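Local coordinates for spindle assembly abnormal protein 6 homolog (Drosophila melanogaster, PDB 5AL7) that forms the central cartwheel scaffold of centrioles, setting their ninefold symmetry, and is required for centrosome biogenesis and duplication, at residues A[14-19]-A[164-169]; A[33-38]-A[115-120]; A[57-62]-A[95-100]. The protein carries 1 engineered substitution. All blocks are in the same frame, centred on the assembly; numbering follows the deposited sequence.

Contact 1. Residues A[14-19]-A[164-169]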
ATOM      1  N   SER A  14       2.095   7.864  20.097  1.00106.81           N
ATOM      2  CA  SER A  14       1.999   6.419  20.267  1.00 80.88           C
ATOM      3  C   SER A  14       3.247   5.737  19.792  1.00 56.43           C
ATOM      4  O   SER A  14       3.860   6.144  18.809  1.00 63.65           O
ATOM      5  CB  SER A  14       0.809   5.822  19.514  1.00 75.50           C
ATOM      6  OG  SER A  14       0.704   4.423  19.755  1.00 66.52           O
ATOM      7  N   ALA A  15       3.583   4.663  20.490  1.00 49.14           N
ATOM      8  CA  ALA A  15       4.772   3.898  20.210  1.00 52.72           C
ATOM      9  C   ALA A  15       4.693   3.287  18.821  1.00 55.60           C
ATOM     10  O   ALA A  15       3.708   2.625  18.467  1.00 46.14           O
ATOM     11  CB  ALA A  15       4.971   2.817  21.269  1.00 45.30           C
ATOM     12  N   LYS A  16       5.740   3.539  18.043  1.00 49.99           N
ATOM     13  CA  LYS A  16       5.903   2.962  16.721  1.00 51.06           C
ATOM     14  C   LYS A  16       7.028   1.956  16.801  1.00 42.98           C
ATOM     15  O   LYS A  16       8.063   2.234  17.393  1.00 52.25           O
ATOM     16  CB  LYS A  16       6.229   4.035  15.685  1.00 54.68           C
ATOM     17  CG  LYS A  16       5.172   5.087  15.543  1.00 47.46           C
ATOM     18  CD  LYS A  16       5.790   6.397  15.113  1.00 56.81           C
ATOM     19  CE  LYS A  16       4.811   7.531  15.375  1.00 80.79           C
ATOM     20  NZ  LYS A  16       4.624   7.788  16.841  1.00 85.31           N
ATOM     21  N   MET A  17       6.812   0.778  16.237  1.00 40.01           N
ATOM     22  CA  MET A  17       7.841  -0.251  16.202  1.00 38.59           C
ATOM     23  C   MET A  17       8.795   0.002  15.033  1.00 43.78           C
ATOM     24  O   MET A  17       8.871  -0.791  14.098  1.00 49.92           O
ATOM     25  CB  MET A  17       7.206  -1.639  16.122  1.00 38.97           C
ATOM     26  CG  MET A  17       6.330  -1.965  17.332  1.00 41.64           C
ATOM     27  SD  MET A  17       7.221  -2.100  18.905  1.00 44.77           S
ATOM     28  CE  MET A  17       7.962  -3.721  18.712  1.00 35.93           C
ATOM     29  N   ASP A  18       9.474   1.148  15.074  1.00 41.15           N
ATOM     30  CA  ASP A  18      10.428   1.542  14.044  1.00 34.09           C
ATOM     31  C   ASP A  18      11.858   1.222  14.486  1.00 39.15           C
ATOM     32  O   ASP A  18      12.661   2.129  14.732  1.00 39.92           O
ATOM     33  CB  ASP A  18      10.285   3.034  13.733  1.00 35.15           C
ATOM     34  CG  ASP A  18      10.868   3.414  12.373  1.00 49.18           C
ATOM     35  OD1 ASP A  18      11.433   2.518  11.697  1.00 47.69           O
ATOM     36  OD2 ASP A  18      10.762   4.609  11.985  1.00 48.91           O
ATOM     37  N   TYR A  19      12.160  -0.067  14.626  1.00 37.38           N
ATOM     38  CA  TYR A  19      13.468  -0.482  15.117  1.00 37.84           C
ATOM     39  C   TYR A  19      14.199  -1.348  14.101  1.00 49.33           C
ATOM     40  O   TYR A  19      15.131  -2.083  14.454  1.00 53.91           O
ATOM     41  CB  TYR A  19      13.341  -1.228  16.448  1.00 32.43           C
ATOM     42  CG  TYR A  19      12.745  -0.382  17.539  1.00 34.32           C
ATOM     43  CD1 TYR A  19      13.496   0.596  18.174  1.00 40.24           C
ATOM     44  CD2 TYR A  19      11.418  -0.561  17.936  1.00 35.17           C
ATOM     45  CE1 TYR A  19      12.949   1.383  19.174  1.00 43.14           C
ATOM     46  CE2 TYR A  19      10.861   0.219  18.934  1.00 37.72           C
ATOM     47  CZ  TYR A  19      11.634   1.188  19.550  1.00 44.87           C
ATOM     48  OH  TYR A  19      11.089   1.967  20.542  1.00 48.62           O
ATOM     49  N   VAL A 164      -0.884   5.415  12.748  1.00 25.00           N
ATOM     50  CA  VAL A 164      -1.637   4.672  11.753  1.00 30.43           C
ATOM     51  C   VAL A 164      -1.067   4.887  10.366  1.00 28.99           C
ATOM     52  O   VAL A 164      -0.857   3.937   9.609  1.00 24.36           O
ATOM     53  CB  VAL A 164      -3.111   5.081  11.746  1.00 31.15           C
ATOM     54  CG1 VAL A 164      -3.857   4.322  10.675  1.00 23.82           C
ATOM     55  CG2 VAL A 164      -3.729   4.804  13.098  1.00 36.76           C
ATOM     56  N   LEU A 165      -0.791   6.150  10.062  1.00 31.48           N
ATOM     57  CA  LEU A 165      -0.248   6.542   8.773  1.00 27.13           C
ATOM     58  C   LEU A 165       1.109   5.901   8.563  1.00 37.06           C
ATOM     59  O   LEU A 165       1.433   5.488   7.450  1.00 27.35           O
ATOM     60  CB  LEU A 165      -0.180   8.066   8.683  1.00 28.83           C
ATOM     61  CG  LEU A 165       0.235   8.695   7.357  1.00 45.92           C
ATOM     62  CD1 LEU A 165      -0.556   8.038   6.245  1.00 50.14           C
ATOM     63  CD2 LEU A 165      -0.047  10.192   7.404  1.00 31.96           C
ATOM     64  N   PHE A 166       1.877   5.795   9.648  1.00 27.06           N
ATOM     65  CA  PHE A 166       3.166   5.119   9.615  1.00 27.24           C
ATOM     66  C   PHE A 166       3.016   3.651   9.204  1.00 34.90           C
ATOM     67  O   PHE A 166       3.719   3.160   8.305  1.00 39.19           O
ATOM     68  CB  PHE A 166       3.853   5.212  10.977  1.00 36.28           C
ATOM     69  CG  PHE A 166       5.066   4.329  11.107  1.00 37.54           C
ATOM     70  CD1 PHE A 166       6.288   4.729  10.578  1.00 29.85           C
ATOM     71  CD2 PHE A 166       4.983   3.089  11.737  1.00 40.53           C
ATOM     72  CE1 PHE A 166       7.402   3.916  10.686  1.00 32.98           C
ATOM     73  CE2 PHE A 166       6.088   2.275  11.846  1.00 40.48           C
ATOM     74  CZ  PHE A 166       7.302   2.686  11.320  1.00 39.57           C
ATOM     75  N   TYR A 167       2.126   2.930   9.877  1.00 29.29           N
ATOM     76  CA  TYR A 167       1.974   1.510   9.568  1.00 24.09           C
ATOM     77  C   TYR A 167       1.331   1.246   8.194  1.00 24.21           C
ATOM     78  O   TYR A 167       1.734   0.333   7.471  1.00 24.45           O
ATOM     79  CB  TYR A 167       1.197   0.814  10.679  1.00 22.96           C
ATOM     80  CG  TYR A 167       2.014   0.645  11.936  1.00 25.04           C
ATOM     81  CD1 TYR A 167       3.141  -0.179  11.956  1.00 23.44           C
ATOM     82  CD2 TYR A 167       1.661   1.302  13.107  1.00 25.98           C
ATOM     83  CE1 TYR A 167       3.895  -0.332  13.100  1.00 23.79           C
ATOM     84  CE2 TYR A 167       2.407   1.153  14.254  1.00 25.80           C
ATOM     85  CZ  TYR A 167       3.523   0.333  14.249  1.00 28.25           C
ATOM     86  OH  TYR A 167       4.261   0.196  15.406  1.00 25.60           O
ATOM     87  N   ILE A 168       0.342   2.040   7.819  1.00 24.33           N
ATOM     88  CA  ILE A 168      -0.290   1.832   6.522  1.00 34.00           C
ATOM     89  C   ILE A 168       0.665   2.224   5.379  1.00 30.39           C
ATOM     90  O   ILE A 168       0.715   1.546   4.343  1.00 26.54           O
ATOM     91  CB  ILE A 168      -1.643   2.600   6.437  1.00 38.70           C
ATOM     92  CG1 ILE A 168      -2.724   1.797   7.153  1.00 36.04           C
ATOM     93  CG2 ILE A 168      -2.075   2.815   5.014  1.00 25.88           C
ATOM     94  CD1 ILE A 168      -3.802   2.624   7.704  1.00 48.14           C
ATOM     95  N   ASN A 169       1.459   3.274   5.585  1.00 26.79           N
ATOM     96  CA  ASN A 169       2.469   3.651   4.601  1.00 28.19           C
ATOM     97  C   ASN A 169       3.519   2.562   4.450  1.00 34.67           C
ATOM     98  O   ASN A 169       3.896   2.197   3.330  1.00 35.53           O
ATOM     99  CB  ASN A 169       3.145   4.960   4.988  1.00 29.19           C
ATOM    100  CG  ASN A 169       4.136   5.435   3.948  1.00 39.08           C
ATOM    101  OD1 ASN A 169       3.751   5.855   2.867  1.00 41.06           O
ATOM    102  ND2 ASN A 169       5.416   5.382   4.278  1.00 44.88           N
TER
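M17 and Y167 make the polar join of this contact. The backbone N of M17 donates to Y167 OH at 2.7 Å, and the bond is nearly straight (169°). Y167 has its CG anti to its own carbonyl carbon (chi1 -73°), which sends the ring out from the helix so that the phenol ends at the loop backbone. K16 CA lies 3.5 Å from Y167 OH. M17 CB is also 3.5 Å from that oxygen. M17 sits at the centre of an inverse gamma turn, and its chain then bends away from the tyrosine. The tight part is therefore gathered round one hydroxyl, which Q62 OE1 also approaches closely. It is backed by the next ring, since F166 CD2 lies over the centre of the Y167 ring. Putting a phenylalanine at Y167 would probably leave the M17 N-H without its mate and let this part of the loop drift from the helix.

The other side is looser. K16 CB sits over one face of F166, offset toward the rim, at 4.2 Å from CE2. The lysine tail leads away, and its NZ bonds to S14 O at 2.7 Å. The exposed D18 crosses F166 at a slant, with OD2 3.7 Å from CE1 and the carboxylate turned 47° from the ring plane.

The contact lays the N-terminal loop on the start of the long helix 161-187. R64 makes a cation-pi contact with Y167. M17 packs on strands 44-55 and 60-67. V164, L165 and I168 pack on the second subunit, where the two helices meet.

Contact 2. Residues A[33-38]-A[115-120]; sequences LVNFNG and KLELHL
N35 and H119 pair where strands 23-36 and 117-122, at the two ends of the sheet order of the XRCC4-like head domain, run side by side. The strands are parallel. N35 bonds through both its backbone N and its backbone O: the N donates to L118 O at 2.9 Å, and the O accepts from L120 N at 2.8 Å. This is the usual pattern of a parallel pair.

The N35 side chain starts with CB over the imidazole. CB lies 3.7 Å from the centroid of the H119 ring, a CH-pi contact over the face. CG comes next and stays above the ring, 3.9 Å from H119 CE1. The amide plane is only 15° from the ring plane, so the two groups stack. At the tip, ND2 is 3.5 Å from E117 OE1, but the angle is too poor for a hydrogen bond. That oxygen instead accepts from H119 NE2 at 3.2 Å, which is likely to limit the turning of the imidazole.

V34, F36, L118 and L120 point to the opposite, apolar face. There V34 lies beside L118, and both also touch L65. F36 CE2 meets L120 CD2 at 3.7 Å, and R46 makes a cation-pi contact with F36. Past the strand end, N37 N reaches L120 O at 2.9 Å, with the donor 38° above the carbonyl plane.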
ATOM      1  N   LEU A  33     -11.247 -13.498  14.023  1.00 53.75           N
ATOM      2  CA  LEU A  33     -12.569 -12.953  14.326  1.00 44.54           C
ATOM      3  C   LEU A  33     -12.514 -12.438  15.765  1.00 37.96           C
ATOM      4  O   LEU A  33     -12.194 -13.183  16.686  1.00 49.82           O
ATOM      5  CB  LEU A  33     -13.666 -14.005  14.127  1.00 49.16           C
ATOM      6  CG  LEU A  33     -15.129 -13.543  14.146  1.00 47.05           C
ATOM      7  CD1 LEU A  33     -15.369 -12.560  13.022  1.00 39.28           C
ATOM      8  CD2 LEU A  33     -16.067 -14.710  13.993  1.00 41.42           C
ATOM      9  N   VAL A  34     -12.733 -11.142  15.936  1.00 29.86           N
ATOM     10  CA  VAL A  34     -12.581 -10.472  17.221  1.00 23.80           C
ATOM     11  C   VAL A  34     -13.921  -9.943  17.722  1.00 36.01           C
ATOM     12  O   VAL A  34     -14.756  -9.468  16.943  1.00 45.76           O
ATOM     13  CB  VAL A  34     -11.554  -9.317  17.116  1.00 22.50           C
ATOM     14  CG1 VAL A  34     -11.455  -8.517  18.404  1.00 22.36           C
ATOM     15  CG2 VAL A  34     -10.199  -9.864  16.716  1.00 26.61           C
ATOM     16  N   ASN A  35     -14.133 -10.057  19.024  1.00 25.14           N
ATOM     17  CA  ASN A  35     -15.325  -9.518  19.648  1.00 38.18           C
ATOM     18  C   ASN A  35     -15.162  -8.069  20.060  1.00 33.52           C
ATOM     19  O   ASN A  35     -14.251  -7.737  20.786  1.00 37.87           O
ATOM     20  CB  ASN A  35     -15.691 -10.362  20.875  1.00 39.31           C
ATOM     21  CG  ASN A  35     -16.380 -11.640  20.498  1.00 46.80           C
ATOM     22  OD1 ASN A  35     -17.594 -11.667  20.310  1.00 60.79           O
ATOM     23  ND2 ASN A  35     -15.603 -12.708  20.337  1.00 45.83           N
ATOM     24  N   PHE A  36     -16.117  -7.233  19.680  1.00 34.60           N
ATOM     25  CA  PHE A  36     -16.107  -5.818  20.024  1.00 34.45           C
ATOM     26  C   PHE A  36     -17.146  -5.528  21.106  1.00 34.40           C
ATOM     27  O   PHE A  36     -18.354  -5.551  20.863  1.00 37.94           O
ATOM     28  CB  PHE A  36     -16.343  -4.974  18.773  1.00 35.23           C
ATOM     29  CG  PHE A  36     -15.095  -4.753  17.944  1.00 37.18           C
ATOM     30  CD1 PHE A  36     -14.473  -5.807  17.295  1.00 40.03           C
ATOM     31  CD2 PHE A  36     -14.543  -3.492  17.825  1.00 35.50           C
ATOM     32  CE1 PHE A  36     -13.319  -5.608  16.544  1.00 36.34           C
ATOM     33  CE2 PHE A  36     -13.394  -3.289  17.069  1.00 38.69           C
ATOM     34  CZ  PHE A  36     -12.779  -4.348  16.432  1.00 28.98           C
ATOM     35  N   ASN A  37     -16.606  -5.364  22.314  1.00 50.90           N
ATOM     36  CA  ASN A  37     -17.257  -4.940  23.565  1.00 63.37           C
ATOM     37  C   ASN A  37     -18.144  -5.923  24.347  1.00 67.55           C
ATOM     38  O   ASN A  37     -18.528  -6.980  23.853  1.00 81.17           O
ATOM     39  CB  ASN A  37     -18.026  -3.667  23.332  1.00 72.31           C
ATOM     40  CG  ASN A  37     -17.271  -2.482  23.849  1.00 78.98           C
ATOM     41  OD1 ASN A  37     -17.275  -2.214  25.051  1.00 86.09           O
ATOM     42  ND2 ASN A  37     -16.597  -1.771  22.955  1.00 75.46           N
ATOM     43  N   GLY A  38     -18.443  -5.537  25.590  1.00 63.91           N
ATOM     44  CA  GLY A  38     -18.976  -6.429  26.616  1.00 68.51           C
ATOM     45  C   GLY A  38     -20.354  -7.043  26.462  1.00 68.67           C
ATOM     46  O   GLY A  38     -20.469  -8.249  26.232  1.00 65.70           O
ATOM     47  N   LYS A 115     -10.002 -22.225  20.565  1.00 46.41           N
ATOM     48  CA  LYS A 115      -9.932 -22.636  21.966  1.00 40.11           C
ATOM     49  C   LYS A 115     -10.146 -21.423  22.864  1.00 40.84           C
ATOM     50  O   LYS A 115     -10.605 -21.552  24.004  1.00 36.86           O
ATOM     51  CB  LYS A 115      -8.588 -23.294  22.279  1.00 33.57           C
ATOM     52  CG  LYS A 115      -8.203 -24.435  21.347  1.00 47.24           C
ATOM     53  CD  LYS A 115      -9.078 -25.664  21.545  1.00 68.69           C
ATOM     54  CE  LYS A 115      -8.879 -26.679  20.422  1.00 81.85           C
ATOM     55  NZ  LYS A 115      -9.473 -26.234  19.124  1.00 85.26           N
ATOM     56  N   LEU A 116      -9.797 -20.246  22.342  1.00 36.13           N
ATOM     57  CA  LEU A 116     -10.003 -18.998  23.056  1.00 27.54           C
ATOM     58  C   LEU A 116     -10.693 -17.971  22.172  1.00 28.75           C
ATOM     59  O   LEU A 116     -10.851 -18.165  20.965  1.00 28.48           O
ATOM     60  CB  LEU A 116      -8.680 -18.437  23.560  1.00 37.17           C
ATOM     61  CG  LEU A 116      -7.978 -19.130  24.726  1.00 37.67           C
ATOM     62  CD1 LEU A 116      -6.651 -18.420  25.050  1.00 27.04           C
ATOM     63  CD2 LEU A 116      -8.895 -19.186  25.950  1.00 34.92           C
ATOM     64  N   GLU A 117     -11.119 -16.878  22.791  1.00 25.47           N
ATOM     65  CA  GLU A 117     -11.751 -15.785  22.078  1.00 24.62           C
ATOM     66  C   GLU A 117     -11.035 -14.480  22.383  1.00 26.78           C
ATOM     67  O   GLU A 117     -10.727 -14.196  23.530  1.00 29.58           O
ATOM     68  CB  GLU A 117     -13.218 -15.668  22.467  1.00 27.17           C
ATOM     69  CG  GLU A 117     -14.100 -16.717  21.847  1.00 37.74           C
ATOM     70  CD  GLU A 117     -15.549 -16.301  21.849  1.00 56.79           C
ATOM     71  OE1 GLU A 117     -15.883 -15.347  22.592  1.00 54.88           O
ATOM     72  OE2 GLU A 117     -16.351 -16.924  21.116  1.00 66.75           O
ATOM     73  N   LEU A 118     -10.778 -13.680  21.357  1.00 33.16           N
ATOM     74  CA  LEU A 118     -10.147 -12.384  21.557  1.00 27.86           C
ATOM     75  C   LEU A 118     -11.213 -11.295  21.629  1.00 26.19           C
ATOM     76  O   LEU A 118     -12.008 -11.126  20.699  1.00 30.67           O
ATOM     77  CB  LEU A 118      -9.166 -12.092  20.432  1.00 20.97           C
ATOM     78  CG  LEU A 118      -8.187 -10.953  20.665  1.00 20.21           C
ATOM     79  CD1 LEU A 118      -7.076 -11.390  21.596  1.00 22.23           C
ATOM     80  CD2 LEU A 118      -7.631 -10.509  19.332  1.00 27.95           C
ATOM     81  N   HIS A 119     -11.256 -10.598  22.758  1.00 23.34           N
ATOM     82  CA  HIS A 119     -12.206  -9.514  22.979  1.00 29.32           C
ATOM     83  C   HIS A 119     -11.507  -8.158  22.998  1.00 34.87           C
ATOM     84  O   HIS A 119     -10.360  -8.031  23.404  1.00 40.97           O
ATOM     85  CB  HIS A 119     -12.958  -9.698  24.295  1.00 25.07           C
ATOM     86  CG  HIS A 119     -13.984 -10.785  24.269  1.00 37.64           C
ATOM     87  ND1 HIS A 119     -15.334 -10.535  24.380  1.00 35.24           N
ATOM     88  CD2 HIS A 119     -13.857 -12.132  24.176  1.00 46.18           C
ATOM     89  CE1 HIS A 119     -15.996 -11.678  24.343  1.00 30.67           C
ATOM     90  NE2 HIS A 119     -15.124 -12.663  24.228  1.00 40.30           N
ATOM     91  N   LEU A 120     -12.238  -7.145  22.572  1.00 31.85           N
ATOM     92  CA  LEU A 120     -11.824  -5.766  22.619  1.00 20.87           C
ATOM     93  C   LEU A 120     -12.888  -4.979  23.372  1.00 21.84           C
ATOM     94  O   LEU A 120     -13.905  -4.599  22.807  1.00 22.36           O
ATOM     95  CB  LEU A 120     -11.609  -5.229  21.213  1.00 20.46           C
ATOM     96  CG  LEU A 120     -10.836  -3.915  21.178  1.00 32.40           C
ATOM     97  CD1 LEU A 120      -9.432  -4.131  21.617  1.00 22.73           C
ATOM     98  CD2 LEU A 120     -10.867  -3.339  19.773  1.00 39.82           C
TER

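Contact 3. Residues A[57-62]-A[95-100]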
ATOM      1  N   PHE A  57      16.491  -6.303  21.359  1.00 43.56           N
ATOM      2  CA  PHE A  57      17.464  -5.774  22.308  1.00 44.30           C
ATOM      3  C   PHE A  57      16.868  -5.197  23.599  1.00 36.33           C
ATOM      4  O   PHE A  57      17.604  -4.864  24.525  1.00 49.86           O
ATOM      5  CB  PHE A  57      18.338  -4.724  21.614  1.00 45.72           C
ATOM      6  CG  PHE A  57      17.600  -3.498  21.155  1.00 37.24           C
ATOM      7  CD1 PHE A  57      17.384  -2.446  22.018  1.00 37.00           C
ATOM      8  CD2 PHE A  57      17.161  -3.386  19.852  1.00 36.65           C
ATOM      9  CE1 PHE A  57      16.731  -1.314  21.595  1.00 39.99           C
ATOM     10  CE2 PHE A  57      16.511  -2.252  19.426  1.00 35.78           C
ATOM     11  CZ  PHE A  57      16.295  -1.217  20.299  1.00 35.57           C
ATOM     12  N   LYS A  58      15.555  -5.018  23.634  1.00 34.39           N
ATOM     13  CA  LYS A  58      14.890  -4.517  24.833  1.00 38.47           C
ATOM     14  C   LYS A  58      13.516  -5.155  25.030  1.00 43.45           C
ATOM     15  O   LYS A  58      12.903  -5.637  24.085  1.00 54.43           O
ATOM     16  CB  LYS A  58      14.768  -2.995  24.773  1.00 38.86           C
ATOM     17  CG  LYS A  58      13.888  -2.466  23.653  1.00 32.22           C
ATOM     18  CD  LYS A  58      13.759  -0.955  23.773  1.00 43.16           C
ATOM     19  CE  LYS A  58      12.983  -0.341  22.617  1.00 48.88           C
ATOM     20  NZ  LYS A  58      12.840   1.142  22.768  1.00 50.96           N
ATOM     21  N   GLU A  59      13.052  -5.193  26.270  1.00 41.75           N
ATOM     22  CA  GLU A  59      11.723  -5.726  26.555  1.00 39.68           C
ATOM     23  C   GLU A  59      10.675  -4.755  26.058  1.00 33.10           C
ATOM     24  O   GLU A  59      10.393  -3.733  26.698  1.00 29.35           O
ATOM     25  CB  GLU A  59      11.541  -5.992  28.047  1.00 39.62           C
ATOM     26  CG  GLU A  59      12.484  -7.050  28.557  1.00 46.99           C
ATOM     27  CD  GLU A  59      12.397  -7.222  30.039  1.00 59.29           C
ATOM     28  OE1 GLU A  59      11.881  -6.300  30.710  1.00 69.29           O
ATOM     29  OE2 GLU A  59      12.892  -8.252  30.534  1.00 59.19           O
ATOM     30  N   LEU A  60      10.153  -5.047  24.875  1.00 29.45           N
ATOM     31  CA  LEU A  60       9.104  -4.231  24.294  1.00 28.45           C
ATOM     32  C   LEU A  60       8.230  -5.058  23.368  1.00 33.38           C
ATOM     33  O   LEU A  60       8.699  -5.605  22.370  1.00 42.64           O
ATOM     34  CB  LEU A  60       9.700  -3.045  23.546  1.00 30.79           C
ATOM     35  CG  LEU A  60       8.682  -2.064  22.970  1.00 41.23           C
ATOM     36  CD1 LEU A  60       7.825  -1.440  24.067  1.00 46.57           C
ATOM     37  CD2 LEU A  60       9.410  -0.994  22.201  1.00 37.78           C
ATOM     38  N   LEU A  61       6.949  -5.125  23.694  1.00 28.21           N
ATOM     39  CA  LEU A  61       6.005  -5.898  22.903  1.00 36.82           C
ATOM     40  C   LEU A  61       4.895  -5.025  22.343  1.00 33.02           C
ATOM     41  O   LEU A  61       4.323  -4.193  23.054  1.00 30.17           O
ATOM     42  CB  LEU A  61       5.390  -7.008  23.746  1.00 33.61           C
ATOM     43  CG  LEU A  61       4.203  -7.740  23.120  1.00 24.86           C
ATOM     44  CD1 LEU A  61       4.649  -8.698  22.023  1.00 39.25           C
ATOM     45  CD2 LEU A  61       3.423  -8.453  24.188  1.00 24.03           C
ATOM     46  N   GLN A  62       4.586  -5.208  21.067  1.00 22.73           N
ATOM     47  CA  GLN A  62       3.436  -4.513  20.515  1.00 33.22           C
ATOM     48  C   GLN A  62       2.519  -5.456  19.755  1.00 29.12           C
ATOM     49  O   GLN A  62       2.978  -6.302  18.960  1.00 23.94           O
ATOM     50  CB  GLN A  62       3.855  -3.367  19.603  1.00 37.60           C
ATOM     51  CG  GLN A  62       2.743  -2.351  19.424  1.00 33.40           C
ATOM     52  CD  GLN A  62       3.012  -1.382  18.314  1.00 31.23           C
ATOM     53  OE1 GLN A  62       3.044  -1.767  17.146  1.00 36.03           O
ATOM     54  NE2 GLN A  62       3.189  -0.115  18.656  1.00 40.35           N
ATOM     55  N   VAL A  95       5.187 -15.092  35.726  1.00 63.53           N
ATOM     56  CA  VAL A  95       6.164 -15.313  34.662  1.00 59.02           C
ATOM     57  C   VAL A  95       7.113 -14.130  34.476  1.00 57.36           C
ATOM     58  O   VAL A  95       6.861 -13.030  34.978  1.00 54.44           O
ATOM     59  CB  VAL A  95       5.490 -15.576  33.298  1.00 62.74           C
ATOM     60  CG1 VAL A  95       4.817 -16.941  33.278  1.00 67.72           C
ATOM     61  CG2 VAL A  95       4.490 -14.485  32.983  1.00 60.10           C
ATOM     62  N   SER A  96       8.201 -14.375  33.743  1.00 54.38           N
ATOM     63  CA  SER A  96       9.103 -13.320  33.294  1.00 52.37           C
ATOM     64  C   SER A  96       8.596 -12.714  31.987  1.00 63.89           C
ATOM     65  O   SER A  96       7.614 -13.196  31.408  1.00 67.55           O
ATOM     66  CB  SER A  96      10.489 -13.881  33.067  1.00 64.62           C
ATOM     67  OG  SER A  96      10.417 -14.904  32.090  1.00 70.54           O
ATOM     68  N   PHE A  97       9.284 -11.689  31.493  1.00 70.71           N
ATOM     69  CA  PHE A  97       8.862 -11.025  30.262  1.00 59.16           C
ATOM     70  C   PHE A  97       8.878 -11.992  29.080  1.00 70.19           C
ATOM     71  O   PHE A  97       7.965 -11.984  28.248  1.00 85.12           O
ATOM     72  CB  PHE A  97       9.741  -9.811  29.972  1.00 38.77           C
ATOM     73  CG  PHE A  97       9.180  -8.899  28.933  1.00 36.72           C
ATOM     74  CD1 PHE A  97       8.283  -7.901  29.283  1.00 52.31           C
ATOM     75  CD2 PHE A  97       9.548  -9.029  27.599  1.00 38.25           C
ATOM     76  CE1 PHE A  97       7.745  -7.052  28.315  1.00 49.35           C
ATOM     77  CE2 PHE A  97       9.019  -8.184  26.625  1.00 42.66           C
ATOM     78  CZ  PHE A  97       8.117  -7.194  26.983  1.00 42.57           C
ATOM     79  N   SER A  98       9.900 -12.836  29.016  1.00 62.20           N
ATOM     80  CA  SER A  98       9.997 -13.829  27.955  1.00 61.85           C
ATOM     81  C   SER A  98       8.878 -14.857  28.067  1.00 55.35           C
ATOM     82  O   SER A  98       8.234 -15.202  27.068  1.00 50.22           O
ATOM     83  CB  SER A  98      11.348 -14.526  28.002  1.00 70.06           C
ATOM     84  OG  SER A  98      12.395 -13.574  27.932  1.00 85.09           O
ATOM     85  N   GLY A  99       8.632 -15.328  29.287  1.00 47.07           N
ATOM     86  CA  GLY A  99       7.573 -16.296  29.514  1.00 49.06           C
ATOM     87  C   GLY A  99       6.220 -15.681  29.228  1.00 45.75           C
ATOM     88  O   GLY A  99       5.298 -16.352  28.755  1.00 39.16           O
ATOM     89  N   PHE A 100       6.116 -14.380  29.482  1.00 48.45           N
ATOM     90  CA  PHE A 100       4.914 -13.623  29.143  1.00 41.90           C
ATOM     91  C   PHE A 100       4.696 -13.637  27.641  1.00 43.63           C
ATOM     92  O   PHE A 100       3.602 -13.954  27.187  1.00 50.15           O
ATOM     93  CB  PHE A 100       5.037 -12.190  29.658  1.00 35.29           C
ATOM     94  CG  PHE A 100       3.943 -11.263  29.200  1.00 37.47           C
ATOM     95  CD1 PHE A 100       2.635 -11.433  29.621  1.00 38.51           C
ATOM     96  CD2 PHE A 100       4.242 -10.178  28.377  1.00 41.37           C
ATOM     97  CE1 PHE A 100       1.635 -10.552  29.208  1.00 41.36           C
ATOM     98  CE2 PHE A 100       3.248  -9.297  27.964  1.00 33.86           C
ATOM     99  CZ  PHE A 100       1.944  -9.485  28.381  1.00 33.65           C
TER
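F97 carries its CG anti to the backbone N (chi1 -166°), and this sends the ring off helix 97-113 toward strand 60-67. E59 comes to meet it, with CG anti to the carbonyl carbon (chi1 -64°) and an extended chain. Both segments belong to the PISA region of the SAS-6 head domain, and the contact sets the N-terminal end of the helix against one end of the strand. The helix start is capped by S96, whose OG accepts a weak bond from G99 N at 3.4 Å.

The two side chains slide past each other in opposite directions. E59 CB lies over the centre of the F97 ring, 3.5 Å from the centroid, in a CH-pi contact. The rest of the glutamate follows the ring back toward the helix. CG lies over F97 CD2 at 3.7 Å. The carboxylate is stacked almost flat on the phenylalanine, with the planes 13° apart, and OE2 is 3.6 Å from F97 CB. It thus comes to rest near the first helical turn, whose positive end would probably suit its charge. OE1 takes part in a hydrogen bond with S81 OG, at the start of helix 81-90.

The far end of the ring lies against the backbone. F97 CZ lies 3.6 Å from L60 N, while L61 N approaches at the ring edge. F84 meets F97 edge-to-face.

One turn on, F100 continues the apolar layer and also packs on L152 and L154 of strand 149-158. L61 meets the F100 ring with one branch, at a slant; its CD2 lies 3.9 Å from F100 CE2.

In the fold
Contacts 2 and 3 lie between the two segments of contact 1 along the chain, and contact 3 lies between those of contact 2. Centres of contacts 1 and 3 are about 20 Å apart, and the two touch: Q62 of strand 60-67 meets A15 and M17 of the N-terminal loop. Contact 2 stands apart, its nearest atoms about 13 Å from contact 1 and about 11 Å from contact 3. Contacts 2 and 3 reach the same sheet, and helix 97-113 leads into strand 117-122. Contact 2 joins strands 23-36 and 117-122, the two ends of the sheet order, contact 3 sets a helix on the sheet, and contact 1 ties the head to the helix of the dimer.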